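Local coordinates for protein cysteine synthase 3 (Entamoeba histolytica, PDB 6KR5) that probably makes L-cysteine from O-acetyl-L-serine and sulfide, using pyridoxal-5'-phosphate as its cofactor, at residues 19-24 / 58-63. Numbering follows the deposited sequence.
Sequences ETIGGT and KDRVGF. With PLP (pyridoxal-5'-phosphate), chain D.
Arg-60 and Ile-21 run alongside each other in opposing senses where the loop between strands 13-14 and 26-28 packs on the first turns of helix 58-72, in the two-domain fold of pyridoxal-phosphate-dependent cysteine synthases. Arg-60 is the side chain to follow. Its CB points along the interface, while the end of the chain comes to the loop. Arg-60 CG, anti to the carbonyl carbon (chi1 -59°), lies 3.9 Å from Ile-21 CG2. With chi2 and chi3 both near 180°, the chain then runs extended to NE, which forms a salt bridge with Glu-49. Beyond it Gly-22 CA lies over one face of the guanidinium, 3.4 Å from the plane of the group and displaced from its centre, and 3.6 Å from Arg-60 NH1. At NH2, Thr-24 OG1 lies in plane at the edge, and Glu-175 on helix 169-179 makes a salt bridge with NH2. Glu-175 also accepts a hydrogen bond from Gly-23 N, and Glu-49 is hydrogen-bonded to Thr-24 OG1, so two carboxylates tie the buried arginine to the loop.

Nearer the helix backbone, Ile-21 packs against the helix with its CG2 beside the Arg-60 chain. Ile-21 CD1 reaches the Asp-59 carbonyl O at 3.6 Å and packs on Phe-63 CB at 3.7 Å, one helical turn further on. The loop also meets the second subunit: Thr-20 O accepts a hydrogen bond from Asn-7 ND2 of that chain. Asp-59 turns its carboxylate back to the preceding loop, OD2 taking the N-H of Met-54. The helix also carries the cofactor: next to Asp-59, Lys-58 NZ is covalently bound to C4A of pyridoxal-5'-phosphate, at 1.3 Å.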
loop_
_atom_site.group_PDB
_atom_site.type_symbol
_atom_site.label_atom_id
_atom_site.label_comp_id
_atom_site.label_asym_id
_atom_site.label_seq_id
_atom_site.Cartn_x
_atom_site.Cartn_y
_atom_site.Cartn_z
ATOM N N GLU B 19 -3.465 -2.305 14.833
ATOM C CA GLU B 19 -2.491 -1.488 15.545
ATOM C C GLU B 19 -1.495 -0.810 14.618
ATOM O O GLU B 19 -0.748 0.059 15.079
ATOM C CB GLU B 19 -1.741 -2.331 16.576
ATOM C CG GLU B 19 -2.669 -2.835 17.674
ATOM C CD GLU B 19 -1.942 -3.314 18.917
ATOM O OE1 GLU B 19 -0.749 -3.662 18.839
ATOM O OE2 GLU B 19 -2.588 -3.337 19.988
ATOM N N THR B 20 -1.448 -1.190 13.339
ATOM C CA THR B 20 -0.597 -0.498 12.374
ATOM C C THR B 20 -1.298 0.666 11.691
ATOM O O THR B 20 -0.665 1.357 10.887
ATOM C CB THR B 20 -0.073 -1.441 11.278
ATOM O OG1 THR B 20 -1.132 -1.806 10.385
ATOM C CG2 THR B 20 0.569 -2.692 11.860
ATOM N N ILE B 21 -2.576 0.900 11.987
ATOM C CA ILE B 21 -3.298 1.989 11.350
ATOM C C ILE B 21 -2.751 3.323 11.829
ATOM O O ILE B 21 -2.447 3.503 13.020
ATOM C CB ILE B 21 -4.800 1.873 11.653
ATOM C CG1 ILE B 21 -5.371 0.649 10.965
ATOM C CG2 ILE B 21 -5.562 3.136 11.222
ATOM C CD1 ILE B 21 -6.826 0.391 11.352
ATOM N N GLY B 22 -2.647 4.273 10.903
ATOM C CA GLY B 22 -2.155 5.594 11.228
ATOM C C GLY B 22 -0.639 5.681 11.324
ATOM O O GLY B 22 0.124 4.857 10.788
ATOM N N GLY B 23 -0.202 6.729 12.015
ATOM C CA GLY B 23 1.223 7.043 12.053
ATOM C C GLY B 23 1.852 7.101 10.681
ATOM O O GLY B 23 2.944 6.560 10.473
ATOM N N THR B 24 1.171 7.737 9.728
ATOM C CA THR B 24 1.605 7.737 8.332
ATOM C C THR B 24 2.669 8.798 8.063
ATOM O O THR B 24 2.772 9.789 8.787
ATOM C CB THR B 24 0.408 7.979 7.421
ATOM O OG1 THR B 24 -0.212 9.214 7.776
ATOM C CG2 THR B 24 -0.605 6.833 7.548
ATOM N N LYS B 58 -9.463 5.797 5.010
ATOM C CA LYS B 58 -10.638 5.158 5.596
ATOM C C LYS B 58 -10.292 4.002 6.524
ATOM O O LYS B 58 -11.174 3.550 7.263
ATOM C CB LYS B 58 -11.587 4.680 4.501
ATOM C CG LYS B 58 -12.134 5.813 3.642
ATOM C CD LYS B 58 -12.734 6.942 4.471
ATOM C CE LYS B 58 -13.642 7.793 3.611
ATOM N NZ LYS B 58 -12.908 9.029 3.225
ATOM N N ASP B 59 -9.050 3.516 6.524
ATOM C CA ASP B 59 -8.642 2.589 7.579
ATOM C C ASP B 59 -8.902 3.199 8.947
ATOM O O ASP B 59 -9.370 2.521 9.871
ATOM C CB ASP B 59 -7.153 2.253 7.467
ATOM C CG ASP B 59 -6.832 1.264 6.369
ATOM O OD1 ASP B 59 -7.527 1.237 5.339
ATOM O OD2 ASP B 59 -5.842 0.519 6.550
ATOM N N ARG B 60 -8.583 4.490 9.097
ATOM C CA ARG B 60 -8.787 5.153 10.379
ATOM C C ARG B 60 -10.261 5.259 10.706
ATOM O O ARG B 60 -10.662 5.089 11.867
ATOM C CB ARG B 60 -8.191 6.555 10.353
ATOM C CG ARG B 60 -6.708 6.649 10.060
ATOM C CD ARG B 60 -6.356 8.122 10.033
ATOM N NE ARG B 60 -5.001 8.412 9.586
ATOM C CZ ARG B 60 -3.968 8.631 10.392
ATOM N NH1 ARG B 60 -4.094 8.550 11.712
ATOM N NH2 ARG B 60 -2.794 8.948 9.871
ATOM N N VAL B 61 -11.067 5.555 9.686
ATOM C CA VAL B 61 -12.486 5.837 9.862
ATOM C C VAL B 61 -13.240 4.557 10.184
ATOM O O VAL B 61 -14.036 4.510 11.128
ATOM C CB VAL B 61 -13.048 6.516 8.602
ATOM C CG1 VAL B 61 -14.577 6.644 8.685
ATOM C CG2 VAL B 61 -12.361 7.873 8.367
ATOM N N GLY B 62 -13.019 3.508 9.391
ATOM C CA GLY B 62 -13.698 2.250 9.664
ATOM C C GLY B 62 -13.316 1.693 11.017
ATOM O O GLY B 62 -14.169 1.189 11.762
ATOM N N PHE B 63 -12.034 1.801 11.363
ATOM C CA PHE B 63 -11.580 1.350 12.670
ATOM C C PHE B 63 -12.279 2.108 13.787
ATOM O O PHE B 63 -12.829 1.497 14.709
ATOM C CB PHE B 63 -10.070 1.522 12.804
ATOM C CG PHE B 63 -9.587 1.317 14.207
ATOM C CD1 PHE B 63 -9.461 0.033 14.717
ATOM C CD2 PHE B 63 -9.306 2.391 15.029
ATOM C CE1 PHE B 63 -9.028 -0.174 16.015
ATOM C CE2 PHE B 63 -8.884 2.188 16.333
ATOM C CZ PHE B 63 -8.752 0.911 16.823
HETATM N N1 PLP D . -10.254 10.686 -1.210
HETATM C C2 PLP D . -10.455 9.350 -0.999
HETATM C C2A PLP D . -9.830 8.378 -1.951
HETATM C C3 PLP D . -11.216 8.927 0.077
HETATM O O3 PLP D . -11.407 7.588 0.265
HETATM C C4 PLP D . -11.771 9.860 0.943
HETATM C C4A PLP D . -12.676 9.439 2.044
HETATM O O4A PLP D . -12.954 8.243 2.196
HETATM C C5 PLP D . -11.555 11.219 0.720
HETATM C C6 PLP D . -10.801 11.615 -0.361
HETATM C C5A PLP D . -12.166 12.292 1.593
HETATM O O4P PLP D . -11.865 12.184 2.957
HETATM P P PLP D . -13.018 12.615 3.981
HETATM O O1P PLP D . -13.513 13.990 3.571
HETATM O O2P PLP D . -14.125 11.606 3.862
HETATM O O3P PLP D . -12.402 12.624 5.333
#